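Local coordinates for protein arginase 1, mitochondrial (Arabidopsis thaliana, PDB 6VSU) that hydrolyses L-arginine to urea and L-ornithine, and agmatine to urea and putrescine, with two manganese ions per subunit, and assembles as a homohexamer, at residues R14-D17 against A18-L22; P230-E233 against N234-L237; A305-A308 against A309-R313. All coordinates share one frame; numbering follows the deposited sequence.

Contact 1: residues R14-D17 against A18-L22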
loop_
_atom_site.group_PDB
_atom_site.type_symbol
_atom_site.label_atom_id
_atom_site.label_comp_id
_atom_site.label_asym_id
_atom_site.label_seq_id
_atom_site.Cartn_x
_atom_site.Cartn_y
_atom_site.Cartn_z
ATOM N N ARG E 14 -11.646 -31.779 27.936
ATOM C CA ARG E 14 -10.296 -32.349 27.696
ATOM C C ARG E 14 -9.431 -31.299 26.973
ATOM O O ARG E 14 -8.281 -31.117 27.374
ATOM C CB ARG E 14 -10.402 -33.691 26.965
ATOM C CG ARG E 14 -11.052 -34.800 27.782
ATOM C CD ARG E 14 -11.049 -36.167 27.125
ATOM N NE ARG E 14 -9.691 -36.675 27.091
ATOM C CZ ARG E 14 -9.168 -37.503 27.980
ATOM N NH1 ARG E 14 -9.905 -37.972 28.969
ATOM N NH2 ARG E 14 -7.910 -37.878 27.866
ATOM N N VAL E 15 -9.990 -30.589 25.988
ATOM C CA VAL E 15 -9.217 -29.542 25.260
ATOM C C VAL E 15 -8.919 -28.355 26.211
ATOM O O VAL E 15 -7.765 -27.831 26.208
ATOM C CB VAL E 15 -9.971 -29.135 23.993
ATOM C CG1 VAL E 15 -9.326 -27.954 23.312
ATOM C CG2 VAL E 15 -10.090 -30.297 23.033
ATOM N N ILE E 16 -9.902 -27.953 27.012
ATOM C CA ILE E 16 -9.729 -26.843 27.957
ATOM C C ILE E 16 -8.634 -27.224 28.948
ATOM O O ILE E 16 -7.771 -26.371 29.222
ATOM C CB ILE E 16 -11.056 -26.514 28.652
ATOM C CG1 ILE E 16 -12.033 -25.846 27.685
ATOM C CG2 ILE E 16 -10.806 -25.643 29.891
ATOM C CD1 ILE E 16 -13.412 -25.674 28.269
ATOM N N ASP E 17 -8.689 -28.432 29.497
ATOM C CA ASP E 17 -7.739 -28.818 30.561
ATOM C C ASP E 17 -6.343 -28.884 29.937
ATOM O O ASP E 17 -5.359 -28.442 30.602
ATOM C CB ASP E 17 -8.195 -30.070 31.311
ATOM C CG ASP E 17 -9.463 -29.919 32.167
ATOM O OD1 ASP E 17 -9.944 -28.750 32.403
ATOM O OD2 ASP E 17 -9.974 -30.987 32.656
ATOM N N ALA E 18 -6.222 -29.409 28.720
ATOM C CA ALA E 18 -4.915 -29.549 28.055
ATOM C C ALA E 18 -4.361 -28.154 27.808
ATOM O O ALA E 18 -3.174 -27.984 27.973
ATOM C CB ALA E 18 -5.020 -30.293 26.763
ATOM N N SER E 19 -5.230 -27.199 27.479
ATOM C CA SER E 19 -4.846 -25.801 27.189
ATOM C C SER E 19 -4.303 -25.131 28.456
ATOM O O SER E 19 -3.290 -24.391 28.348
ATOM C CB SER E 19 -5.997 -25.026 26.633
ATOM O OG SER E 19 -6.453 -25.588 25.397
ATOM N N LEU E 20 -4.986 -25.304 29.581
ATOM C CA LEU E 20 -4.573 -24.676 30.848
ATOM C C LEU E 20 -3.295 -25.358 31.332
ATOM O O LEU E 20 -2.405 -24.672 31.800
ATOM C CB LEU E 20 -5.684 -24.762 31.891
ATOM C CG LEU E 20 -6.866 -23.845 31.599
ATOM C CD1 LEU E 20 -7.975 -24.120 32.613
ATOM C CD2 LEU E 20 -6.484 -22.359 31.606
ATOM N N THR E 21 -3.178 -26.661 31.170
ATOM C CA THR E 21 -1.956 -27.397 31.578
ATOM C C THR E 21 -0.771 -26.800 30.825
ATOM O O THR E 21 0.238 -26.563 31.434
ATOM C CB THR E 21 -2.116 -28.903 31.359
ATOM O OG1 THR E 21 -3.121 -29.294 32.290
ATOM C CG2 THR E 21 -0.857 -29.669 31.635
ATOM N N LEU E 22 -0.920 -26.494 29.550
ATOM C CA LEU E 22 0.197 -26.002 28.722
ATOM C C LEU E 22 0.642 -24.607 29.220
ATOM O O LEU E 22 1.889 -24.364 29.279
ATOM C CB LEU E 22 -0.272 -25.951 27.270
ATOM C CG LEU E 22 0.742 -25.438 26.249
ATOM C CD1 LEU E 22 2.101 -26.101 26.419
ATOM C CD2 LEU E 22 0.268 -25.734 24.831
#
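S19 grips the carbonyl oxygen of V15 twice. Its hydroxyl donates from OG to V15 O at 2.7 Å, and its amide from N to the same V15 O at 2.9 Å, the two donors arriving from opposite faces of the carbonyl plane. With OG turned back beside its own backbone N (chi1 -61°), the hydroxyl reaches the preceding turn of helix 7-37, which lets a serine sit buried with its polar group satisfied. The flanking rungs are ordinary i to i+4 alpha-helical bonds, from A18 N to R14 O, L20 N to I16 O and T21 N to D17 O. On one flank I16 CG2 lies 4.2 Å from L20 CD1, an i, i+4 apolar pair whose branched side chains also meet V117 of helix 111-126. The other flank faces the second subunit: V15 packs on its L29, the small A18 and S19 admit its L22, and R14 forms a salt bridge with E25 of that subunit. Without the hydroxyl, as with an alanine here, V15 O would probably lose its second donor and keep the backbone amide alone.

Contact 2: residues P230-E233 against N234-L237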
loop_
_atom_site.group_PDB
_atom_site.type_symbol
_atom_site.label_atom_id
_atom_site.label_comp_id
_atom_site.label_asym_id
_atom_site.label_seq_id
_atom_site.Cartn_x
_atom_site.Cartn_y
_atom_site.Cartn_z
ATOM N N PRO E 230 -2.716 18.536 32.604
ATOM C CA PRO E 230 -1.869 18.566 33.799
ATOM C C PRO E 230 -2.289 17.509 34.835
ATOM O O PRO E 230 -1.475 16.898 35.422
ATOM C CB PRO E 230 -2.068 19.975 34.374
ATOM C CG PRO E 230 -2.593 20.811 33.207
ATOM C CD PRO E 230 -3.339 19.844 32.311
ATOM N N MET E 231 -3.581 17.365 35.065
ATOM C CA MET E 231 -4.141 16.372 36.001
ATOM C C MET E 231 -3.825 14.953 35.498
ATOM O O MET E 231 -3.342 14.088 36.281
ATOM C CB MET E 231 -5.639 16.641 36.078
ATOM C CG MET E 231 -6.409 15.748 36.995
ATOM S SD MET E 231 -7.130 14.256 36.209
ATOM C CE MET E 231 -7.628 13.521 37.777
ATOM N N LEU E 232 -4.059 14.691 34.209
ATOM C CA LEU E 232 -3.868 13.357 33.592
ATOM C C LEU E 232 -2.383 12.973 33.547
ATOM O O LEU E 232 -2.108 11.762 33.567
ATOM C CB LEU E 232 -4.472 13.378 32.193
ATOM C CG LEU E 232 -5.994 13.527 32.148
ATOM C CD1 LEU E 232 -6.461 13.654 30.711
ATOM C CD2 LEU E 232 -6.704 12.378 32.855
ATOM N N GLU E 233 -1.477 13.944 33.482
ATOM C CA GLU E 233 0.003 13.709 33.490
ATOM C C GLU E 233 0.554 13.730 34.908
ATOM O O GLU E 233 1.743 13.796 35.042
ATOM C CB GLU E 233 0.757 14.739 32.645
ATOM C CG GLU E 233 0.490 14.496 31.140
ATOM C CD GLU E 233 1.203 15.418 30.170
ATOM O OE1 GLU E 233 1.907 16.365 30.636
ATOM O OE2 GLU E 233 1.064 15.166 28.968
ATOM N N ASN E 234 -0.300 13.641 35.905
ATOM C CA ASN E 234 0.110 13.542 37.323
ATOM C C ASN E 234 -0.878 12.678 38.099
ATOM O O ASN E 234 -1.205 13.036 39.219
ATOM C CB ASN E 234 0.193 14.941 37.903
ATOM C CG ASN E 234 1.595 15.245 38.361
ATOM O OD1 ASN E 234 1.981 14.794 39.473
ATOM N ND2 ASN E 234 2.341 15.956 37.505
ATOM N N LEU E 235 -1.343 11.575 37.510
ATOM C CA LEU E 235 -2.305 10.645 38.180
ATOM C C LEU E 235 -1.648 9.919 39.363
ATOM O O LEU E 235 -0.462 9.572 39.278
ATOM C CB LEU E 235 -2.862 9.659 37.163
ATOM C CG LEU E 235 -3.804 10.317 36.168
ATOM C CD1 LEU E 235 -4.186 9.379 35.060
ATOM C CD2 LEU E 235 -5.048 10.831 36.875
ATOM N N LYS E 236 -2.435 9.679 40.406
ATOM C CA LYS E 236 -2.126 8.803 41.551
ATOM C C LYS E 236 -3.313 7.857 41.723
ATOM O O LYS E 236 -4.412 8.385 41.974
ATOM C CB LYS E 236 -1.873 9.614 42.811
ATOM C CG LYS E 236 -0.741 10.620 42.652
ATOM C CD LYS E 236 -0.616 11.734 43.728
ATOM C CE LYS E 236 -0.287 13.123 43.164
ATOM N NZ LYS E 236 -1.316 13.670 42.210
ATOM N N LEU E 237 -3.089 6.536 41.618
ATOM C CA LEU E 237 -4.160 5.510 41.697
ATOM C C LEU E 237 -3.765 4.349 42.611
ATOM O O LEU E 237 -2.603 4.215 42.905
ATOM C CB LEU E 237 -4.520 5.029 40.281
ATOM C CG LEU E 237 -5.089 6.107 39.359
ATOM C CD1 LEU E 237 -5.284 5.544 37.977
ATOM C CD2 LEU E 237 -6.424 6.661 39.873
HETATM O O HOH W 1 0.921 17.183 35.936
HETATM O O HOH W 2 -3.784 14.037 39.157
HETATM O O HOH W 3 -0.069 10.515 35.051
#
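M231 carries CG anti to its backbone N (chi1 -179°) and then bends at chi2 (-93°), which swings its thioether end toward L235. L235 keeps CG beside its own N, and the two side chains cross obliquely, M231 CE lying 3.8 Å from L235 CD2. A methionine suits this exposed spot because its unbranched thioether chain can bend at chi2 and lay both SD and CE against that methyl. L235, which is buried, also brings CG to 3.4 Å from L232 O, so its branch lies over the last carbonyls of the helix, while L232 packs on V199 and Y220.

This is the C-terminal end of helix 225-232, on the periphery of the alpha/beta arginase fold, where the chain heads for strand 244-249. E233 is the first residue to leave helical angles, and N234 N bonds to M231 O at 3.1 Å, an i to i+3 turn in which the donor stands above the carbonyl plane, 63° out of it.

Water takes over from the main chain at this helix end. One molecule donates to both M231 O and N234 O; another donates to L232 O and accepts from L235 N at 3.0 Å, bridging the two where the helical pattern has ended. K236 folds back, and its NZ meets N234 O at 3.1 Å, nearly in line with the C=O bond. A lysine suits this exposed place because its long chain can span to a backbone carbonyl. E233 OE2 forms a salt bridge with R229 and a hydrogen bond with N276. Past the turn, L235 and L237 both pair through their backbones with Q282.

Contact 3: residues A305-A308 against A309-R313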
loop_
_atom_site.group_PDB
_atom_site.type_symbol
_atom_site.label_atom_id
_atom_site.label_comp_id
_atom_site.label_asym_id
_atom_site.label_seq_id
_atom_site.Cartn_x
_atom_site.Cartn_y
_atom_site.Cartn_z
ATOM N N ALA E 305 2.180 -2.177 14.875
ATOM C CA ALA E 305 2.831 -3.285 15.629
ATOM C C ALA E 305 3.914 -2.662 16.513
ATOM O O ALA E 305 4.025 -3.072 17.651
ATOM C CB ALA E 305 3.387 -4.360 14.714
ATOM N N MET E 306 4.692 -1.705 15.998
ATOM C CA MET E 306 5.787 -1.071 16.781
ATOM C C MET E 306 5.191 -0.171 17.888
ATOM O O MET E 306 5.742 -0.119 18.997
ATOM C CB MET E 306 6.698 -0.232 15.893
ATOM C CG MET E 306 7.222 -1.036 14.723
ATOM S SD MET E 306 8.394 -2.318 15.301
ATOM C CE MET E 306 9.764 -1.395 15.998
ATOM N N VAL E 307 4.088 0.505 17.598
ATOM C CA VAL E 307 3.298 1.243 18.628
ATOM C C VAL E 307 2.869 0.283 19.742
ATOM O O VAL E 307 3.053 0.622 20.924
ATOM C CB VAL E 307 2.079 1.945 17.994
ATOM C CG1 VAL E 307 1.024 2.398 19.026
ATOM C CG2 VAL E 307 2.519 3.116 17.155
ATOM N N ALA E 308 2.203 -0.821 19.390
ATOM C CA ALA E 308 1.733 -1.788 20.386
ATOM C C ALA E 308 2.929 -2.327 21.192
ATOM O O ALA E 308 2.809 -2.426 22.433
ATOM C CB ALA E 308 0.949 -2.911 19.749
ATOM N N ALA E 309 4.004 -2.710 20.519
ATOM C CA ALA E 309 5.206 -3.244 21.166
ATOM C C ALA E 309 5.767 -2.208 22.147
ATOM O O ALA E 309 6.160 -2.617 23.279
ATOM C CB ALA E 309 6.212 -3.670 20.142
ATOM N N LYS E 310 5.813 -0.912 21.781
ATOM C CA LYS E 310 6.475 0.060 22.677
ATOM C C LYS E 310 5.587 0.307 23.922
ATOM O O LYS E 310 6.142 0.481 25.042
ATOM C CB LYS E 310 6.867 1.332 21.942
ATOM C CG LYS E 310 7.668 2.242 22.856
ATOM C CD LYS E 310 8.490 3.244 22.229
ATOM C CE LYS E 310 9.289 4.124 23.168
ATOM N NZ LYS E 310 10.083 5.105 22.383
ATOM N N LEU E 311 4.254 0.270 23.779
ATOM C CA LEU E 311 3.331 0.331 24.936
ATOM C C LEU E 311 3.589 -0.866 25.821
ATOM O O LEU E 311 3.595 -0.680 27.096
ATOM C CB LEU E 311 1.869 0.321 24.480
ATOM C CG LEU E 311 1.421 1.564 23.721
ATOM C CD1 LEU E 311 0.062 1.404 23.086
ATOM C CD2 LEU E 311 1.434 2.723 24.663
ATOM N N VAL E 312 3.704 -2.057 25.242
ATOM C CA VAL E 312 3.985 -3.265 26.064
ATOM C C VAL E 312 5.324 -3.072 26.797
ATOM O O VAL E 312 5.388 -3.290 28.018
ATOM C CB VAL E 312 3.935 -4.580 25.268
ATOM C CG1 VAL E 312 4.483 -5.760 26.064
ATOM C CG2 VAL E 312 2.512 -4.869 24.817
ATOM N N ARG E 313 6.325 -2.573 26.105
ATOM C CA ARG E 313 7.663 -2.453 26.718
ATOM C C ARG E 313 7.619 -1.437 27.889
ATOM O O ARG E 313 8.243 -1.719 28.945
ATOM C CB ARG E 313 8.672 -2.035 25.642
ATOM C CG ARG E 313 9.001 -3.087 24.585
ATOM C CD ARG E 313 9.679 -2.437 23.397
ATOM N NE ARG E 313 10.867 -1.665 23.711
ATOM C CZ ARG E 313 12.075 -1.903 23.281
ATOM N NH1 ARG E 313 12.335 -2.869 22.418
ATOM N NH2 ARG E 313 13.045 -1.119 23.690
#
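V307 and L311 meet one turn apart on helix 303-319, V307 CG1 coming to 4.3 Å from L311 CD1, and both press on F271 of helix 271-280. This belongs to the tightly packed part of the contact. With CG turned beside its own N (chi1 -67°), L311 lays its CG 3.4 Å from V307 O, closing hydrocarbon over the bond from L311 N to that same oxygen. V312 does likewise: CG2 sits 3.4 Å from A308 O, and V312 packs on L134 and L136 of strand 131-136 in the central parallel sheet. A305, A308 and A309 are small enough to let neighbours come close, A308 meeting I68 and A309 meeting A71 and I72 of helix 64-72. The backbone is regular alpha helix, with direct i to i+4 bonds from A309 N to A305 O and from K310 N to M306 O, both 2.9 Å.

The less enclosed side carries M306. Partly exposed, it packs on A71 and T77, the latter an ornithine-binding residue, and on I264 of the third subunit. Two buried side chains have polar ends: R313 donates from NH2 to N78 O, and K310 leaves the helix with CG anti to its N (chi1 -174°) and stays extended, which leaves CB as its nearest approach to the preceding turn. That reach carries NZ to E82 and, in the third subunit, to E265 and the carbonyl of P266. Two carboxylates and a carbonyl around one ammonium would be expected to keep it charged, tying this largely apolar stretch to the neighbouring subunit.

Overall arrangement
Contact 3 is the core member of the set, its helix packed between the parallel sheet and helices 64-72 and 271-280, whereas contacts 1 and 2 are partly buried and lie on opposite sides of the chain's centre, about 41 Å apart between their centres. Contacts 1 and 3 are both continuous helix with full i to i+4 bonding, yet the first adds a serine hydroxyl while the third combines alanines and branched aliphatics with a buried lysine paired to carboxylates. Contact 2 is a helix end, where waters and a lysine serve the carbonyls instead. Contacts 1 and 3 each send a charged side chain to another copy, the second and third subunits respectively; contact 3 alone lies near ligand-binding residues.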